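Local structure of Lmo2470 protein (Listeria monocytogenes EGD-e, 5HL3) at residues Q263-Q276 / G349-N361. The protein is an internalin, a leucine-rich-repeat protein that binds calcium ions, interacts with afadin and facilitates crossing of the basement membrane by the bacterium. Sequence-based numbering, arbitrary orientation.
Sequences QSQNGELPDQTINQ and GGVCSYDWNVTIN. With CA (calcium ion), chain H.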
loop_
_atom_site.group_PDB
_atom_site.type_symbol
_atom_site.label_atom_id
_atom_site.label_comp_id
_atom_site.label_asym_id
_atom_site.label_seq_id
_atom_site.Cartn_x
_atom_site.Cartn_y
_atom_site.Cartn_z
ATOM N N GLN A 263 -0.343 -5.297 -17.565
ATOM C CA GLN A 263 -1.105 -5.004 -18.784
ATOM C C GLN A 263 -0.755 -3.636 -19.364
ATOM O O GLN A 263 -0.852 -3.462 -20.595
ATOM C CB GLN A 263 -2.627 -5.136 -18.521
ATOM C CG GLN A 263 -3.078 -6.585 -18.329
ATOM C CD GLN A 263 -2.853 -7.407 -19.592
ATOM O OE1 GLN A 263 -3.265 -7.023 -20.698
ATOM N NE2 GLN A 263 -2.202 -8.530 -19.437
ATOM N N SER A 264 -0.368 -2.687 -18.502
ATOM C CA SER A 264 0.107 -1.370 -18.925
ATOM C C SER A 264 1.492 -1.102 -18.368
ATOM O O SER A 264 1.840 -1.536 -17.253
ATOM C CB SER A 264 -0.836 -0.269 -18.460
ATOM O OG SER A 264 -2.065 -0.351 -19.154
ATOM N N GLN A 265 2.289 -0.409 -19.164
ATOM C CA GLN A 265 3.672 -0.071 -18.786
ATOM C C GLN A 265 4.145 1.026 -19.700
ATOM O O GLN A 265 3.676 1.123 -20.824
ATOM C CB GLN A 265 4.563 -1.328 -18.919
ATOM C CG GLN A 265 5.856 -1.355 -18.102
ATOM C CD GLN A 265 5.735 -1.655 -16.607
ATOM O OE1 GLN A 265 6.739 -1.616 -15.896
ATOM N NE2 GLN A 265 4.547 -1.985 -16.142
ATOM N N ASN A 266 5.051 1.840 -19.224
ATOM C CA ASN A 266 5.639 2.897 -20.017
ATOM C C ASN A 266 7.157 2.820 -19.876
ATOM O O ASN A 266 7.697 2.033 -19.079
ATOM C CB ASN A 266 5.071 4.246 -19.611
ATOM C CG ASN A 266 3.595 4.353 -19.878
ATOM O OD1 ASN A 266 2.765 3.873 -19.114
ATOM N ND2 ASN A 266 3.248 4.927 -21.014
ATOM N N GLY A 267 7.892 3.461 -20.767
ATOM C CA GLY A 267 9.316 3.472 -20.604
ATOM C C GLY A 267 10.010 4.351 -21.594
ATOM O O GLY A 267 9.394 4.847 -22.541
ATOM N N GLU A 268 11.294 4.534 -21.349
ATOM C CA GLU A 268 12.168 5.341 -22.199
ATOM C C GLU A 268 13.289 4.446 -22.694
ATOM O O GLU A 268 13.901 3.694 -21.904
ATOM C CB GLU A 268 12.772 6.508 -21.407
ATOM C CG GLU A 268 11.781 7.454 -20.744
ATOM C CD GLU A 268 10.937 8.321 -21.689
ATOM O OE1 GLU A 268 11.467 8.945 -22.648
ATOM O OE2 GLU A 268 9.738 8.468 -21.400
ATOM N N LEU A 269 13.543 4.506 -23.995
ATOM C CA LEU A 269 14.627 3.740 -24.611
ATOM C C LEU A 269 15.810 4.670 -24.943
ATOM O O LEU A 269 15.688 5.895 -24.863
ATOM C CB LEU A 269 14.120 2.969 -25.839
ATOM C CG LEU A 269 12.827 2.200 -25.619
ATOM C CD1 LEU A 269 12.419 1.468 -26.875
ATOM C CD2 LEU A 269 12.988 1.244 -24.451
ATOM N N PRO A 270 16.965 4.100 -25.315
ATOM C CA PRO A 270 18.120 4.967 -25.552
ATOM C C PRO A 270 17.991 5.917 -26.750
ATOM O O PRO A 270 17.318 5.612 -27.740
ATOM C CB PRO A 270 19.260 3.941 -25.799
ATOM C CG PRO A 270 18.809 2.723 -25.061
ATOM C CD PRO A 270 17.345 2.675 -25.358
ATOM N N ASP A 271 18.626 7.079 -26.633
ATOM C CA ASP A 271 18.732 7.999 -27.765
ATOM C C ASP A 271 19.439 7.282 -28.925
ATOM O O ASP A 271 20.356 6.500 -28.702
ATOM C CB ASP A 271 19.579 9.241 -27.414
ATOM C CG ASP A 271 19.010 10.089 -26.293
ATOM O OD1 ASP A 271 17.797 10.068 -26.035
ATOM O OD2 ASP A 271 19.826 10.776 -25.640
ATOM N N GLN A 272 19.035 7.596 -30.143
ATOM C CA GLN A 272 19.754 7.125 -31.319
ATOM C C GLN A 272 20.028 8.253 -32.295
ATOM O O GLN A 272 19.276 9.210 -32.380
ATOM C CB GLN A 272 18.974 6.040 -32.041
ATOM C CG GLN A 272 18.823 4.768 -31.253
ATOM C CD GLN A 272 18.342 3.621 -32.133
ATOM O OE1 GLN A 272 18.834 3.438 -33.255
ATOM N NE2 GLN A 272 17.380 2.852 -31.638
ATOM N N THR A 273 21.129 8.107 -33.025
ATOM C CA THR A 273 21.504 8.992 -34.126
ATOM C C THR A 273 21.604 8.127 -35.390
ATOM O O THR A 273 22.321 7.119 -35.390
ATOM C CB THR A 273 22.831 9.714 -33.840
ATOM O OG1 THR A 273 22.672 10.501 -32.650
ATOM C CG2 THR A 273 23.233 10.604 -35.014
ATOM N N ILE A 274 20.853 8.483 -36.433
ATOM C CA ILE A 274 20.854 7.730 -37.677
ATOM C C ILE A 274 21.006 8.689 -38.842
ATOM O O ILE A 274 20.904 9.908 -38.689
ATOM C CB ILE A 274 19.545 6.899 -37.846
ATOM C CG1 ILE A 274 18.331 7.810 -38.100
ATOM C CG2 ILE A 274 19.320 6.007 -36.642
ATOM C CD1 ILE A 274 16.997 7.094 -38.190
ATOM N N ASN A 275 21.253 8.139 -40.018
ATOM C CA ASN A 275 21.370 8.959 -41.219
ATOM C C ASN A 275 20.057 8.976 -41.950
ATOM O O ASN A 275 19.289 8.023 -41.884
ATOM C CB ASN A 275 22.472 8.419 -42.122
ATOM C CG ASN A 275 23.838 8.528 -41.481
ATOM O OD1 ASN A 275 24.232 9.596 -41.006
ATOM N ND2 ASN A 275 24.558 7.413 -41.430
ATOM N N GLN A 276 19.797 10.081 -42.625
ATOM C CA GLN A 276 18.594 10.244 -43.432
ATOM C C GLN A 276 18.484 9.051 -44.388
ATOM O O GLN A 276 19.458 8.700 -45.055
ATOM C CB GLN A 276 18.678 11.569 -44.219
ATOM C CG GLN A 276 17.341 12.072 -44.739
ATOM C CD GLN A 276 16.786 11.263 -45.896
ATOM O OE1 GLN A 276 17.515 10.886 -46.835
ATOM N NE2 GLN A 276 15.476 11.028 -45.867
ATOM N N GLY A 349 -8.521 1.098 -21.842
ATOM C CA GLY A 349 -7.513 2.175 -21.788
ATOM C C GLY A 349 -6.080 1.683 -21.542
ATOM O O GLY A 349 -5.158 2.493 -21.496
ATOM N N GLY A 350 -5.867 0.375 -21.430
ATOM C CA GLY A 350 -4.508 -0.125 -21.232
ATOM C C GLY A 350 -3.627 -0.026 -22.467
ATOM O O GLY A 350 -4.117 -0.120 -23.591
ATOM N N VAL A 351 -2.332 0.112 -22.249
ATOM C CA VAL A 351 -1.346 0.089 -23.329
ATOM C C VAL A 351 0.048 -0.018 -22.726
ATOM O O VAL A 351 0.278 0.418 -21.608
ATOM C CB VAL A 351 -1.440 1.347 -24.245
ATOM C CG1 VAL A 351 -1.058 2.602 -23.502
ATOM C CG2 VAL A 351 -0.594 1.193 -25.496
ATOM N N CYS A 352 0.966 -0.621 -23.488
ATOM C CA CYS A 352 2.390 -0.623 -23.189
ATOM C C CYS A 352 3.059 0.285 -24.215
ATOM O O CYS A 352 2.953 0.030 -25.407
ATOM C CB CYS A 352 2.964 -2.036 -23.217
ATOM S SG CYS A 352 2.384 -3.100 -21.868
ATOM N N SER A 353 3.702 1.366 -23.765
ATOM C CA SER A 353 4.200 2.407 -24.682
ATOM C C SER A 353 5.584 2.869 -24.295
ATOM O O SER A 353 5.840 3.185 -23.141
ATOM C CB SER A 353 3.247 3.609 -24.619
ATOM O OG SER A 353 3.745 4.719 -25.366
ATOM N N TYR A 354 6.486 2.880 -25.275
ATOM C CA TYR A 354 7.907 3.177 -25.077
ATOM C C TYR A 354 8.345 4.277 -26.015
ATOM O O TYR A 354 8.168 4.162 -27.221
ATOM C CB TYR A 354 8.747 1.898 -25.252
ATOM C CG TYR A 354 8.431 0.928 -24.142
ATOM C CD1 TYR A 354 7.330 0.082 -24.216
ATOM C CD2 TYR A 354 9.150 0.976 -22.957
ATOM C CE1 TYR A 354 6.998 -0.729 -23.142
ATOM C CE2 TYR A 354 8.836 0.141 -21.895
ATOM C CZ TYR A 354 7.747 -0.674 -21.984
ATOM O OH TYR A 354 7.368 -1.473 -20.899
ATOM N N ASP A 355 9.013 5.278 -25.460
ATOM C CA ASP A 355 9.414 6.470 -26.188
ATOM C C ASP A 355 10.925 6.570 -26.298
ATOM O O ASP A 355 11.631 6.146 -25.382
ATOM C CB ASP A 355 8.972 7.705 -25.411
ATOM C CG ASP A 355 7.505 7.775 -25.174
ATOM O OD1 ASP A 355 6.722 7.005 -25.754
ATOM O OD2 ASP A 355 7.145 8.654 -24.383
ATOM N N TRP A 356 11.420 7.235 -27.341
ATOM C CA TRP A 356 12.856 7.559 -27.420
ATOM C C TRP A 356 13.051 8.677 -28.405
ATOM O O TRP A 356 12.191 8.948 -29.234
ATOM C CB TRP A 356 13.727 6.325 -27.749
ATOM C CG TRP A 356 13.658 5.814 -29.171
ATOM C CD1 TRP A 356 14.606 5.983 -30.138
ATOM C CD2 TRP A 356 12.629 4.995 -29.767
ATOM N NE1 TRP A 356 14.230 5.354 -31.296
ATOM C CE2 TRP A 356 13.020 4.746 -31.090
ATOM C CE3 TRP A 356 11.418 4.479 -29.321
ATOM C CZ2 TRP A 356 12.250 4.007 -31.965
ATOM C CZ3 TRP A 356 10.657 3.723 -30.206
ATOM C CH2 TRP A 356 11.073 3.520 -31.517
ATOM N N ASN A 357 14.197 9.319 -28.293
ATOM C CA ASN A 357 14.563 10.435 -29.175
ATOM C C ASN A 357 15.532 9.995 -30.244
ATOM O O ASN A 357 16.469 9.245 -29.987
ATOM C CB ASN A 357 15.184 11.584 -28.362
ATOM C CG ASN A 357 14.196 12.263 -27.445
ATOM O OD1 ASN A 357 12.981 12.207 -27.671
ATOM N ND2 ASN A 357 14.698 12.887 -26.377
ATOM N N VAL A 358 15.296 10.474 -31.460
ATOM C CA VAL A 358 16.129 10.141 -32.604
ATOM C C VAL A 358 16.614 11.429 -33.270
ATOM O O VAL A 358 15.817 12.346 -33.523
ATOM C CB VAL A 358 15.351 9.311 -33.660
ATOM C CG1 VAL A 358 16.204 8.974 -34.870
ATOM C CG2 VAL A 358 14.818 8.035 -33.023
ATOM N N THR A 359 17.926 11.485 -33.523
ATOM C CA THR A 359 18.539 12.537 -34.308
ATOM C C THR A 359 18.779 11.932 -35.696
ATOM O O THR A 359 19.453 10.913 -35.837
ATOM C CB THR A 359 19.883 13.012 -33.701
ATOM O OG1 THR A 359 19.683 13.466 -32.347
ATOM C CG2 THR A 359 20.512 14.146 -34.565
ATOM N N ILE A 360 18.208 12.559 -36.724
ATOM C CA ILE A 360 18.447 12.159 -38.115
ATOM C C ILE A 360 19.360 13.189 -38.771
ATOM O O ILE A 360 19.031 14.366 -38.846
ATOM C CB ILE A 360 17.134 12.021 -38.917
ATOM C CG1 ILE A 360 16.203 11.056 -38.179
ATOM C CG2 ILE A 360 17.430 11.555 -40.336
ATOM C CD1 ILE A 360 14.950 10.642 -38.920
ATOM N N ASN A 361 20.517 12.735 -39.223
ATOM C CA ASN A 361 21.473 13.618 -39.910
ATOM C C ASN A 361 21.428 13.484 -41.407
ATOM O O ASN A 361 21.160 12.414 -41.931
ATOM C CB ASN A 361 22.878 13.327 -39.408
ATOM C CG ASN A 361 23.084 13.801 -37.999
ATOM O OD1 ASN A 361 22.667 14.909 -37.643
ATOM N ND2 ASN A 361 23.749 12.995 -37.190
ATOM O OXT ASN A 361 21.722 14.456 -42.123
HETATM CA CA CA H . 4.418 7.008 -25.327
HETATM O O HOH W 1 0.094 2.888 -20.202
HETATM O O HOH W 2 5.025 6.064 -23.110
HETATM O O HOH W 3 8.675 10.386 -22.544
HETATM O O HOH W 4 15.655 8.476 -25.906
HETATM O O HOH W 5 19.570 11.458 -30.561
HETATM O O HOH W 6 24.699 10.602 -38.266
HETATM O O HOH W 7 4.441 8.927 -23.870
HETATM O O HOH W 8 2.137 7.202 -25.071
HETATM O O HOH W 9 4.157 8.963 -26.747
#
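Gln272 O is gripped three ways: by the backbone N of Thr359 at 2.9 Å, by a CA-H...O contact from Val358 and by a water that also donates to Thr359 OG1, a hydroxyl bonded in turn to Glu335. It belongs to a parallel pairing that lays the edge strand 265-274 along strand 350-360 in the C-terminal mixed sheet. The pairing runs in two stretches, offset by one residue round Pro270; at the break a water bonds Leu269 O, Asp271 OD1 and Asn357 N, replacing direct backbone bonding, and Leu269 CD1 reaches both Tyr354 CB and Trp356 CE3. Gly267 lies against the Tyr354 ring, its CA 3.4 Å from Tyr354 CD2. Beyond it, Tyr354 OH meets Gln265 CG at 3.2 Å while bonding to Leu249 O; Gln265 OE1 accepts a hydrogen bond from Leu249 N, so both side chains tie the edge of this sheet to strand 248-249, earlier in the chain. On the same face Ile274 CG1, wedged between its backbone N and carbonyl carbon (chi1 70°), packs 3.9 Å from Ile360 CG1. The other face is polar: Ser353 OG and Asp355 OD1 bind calcium at 2.4 and 2.3 Å, with Asp339 as third protein ligand. The ion probably offsets the negative charge of the two aspartates. Asn266 ND2 donates to a calcium-bound water, so the edge strand reaches the metal as second shell.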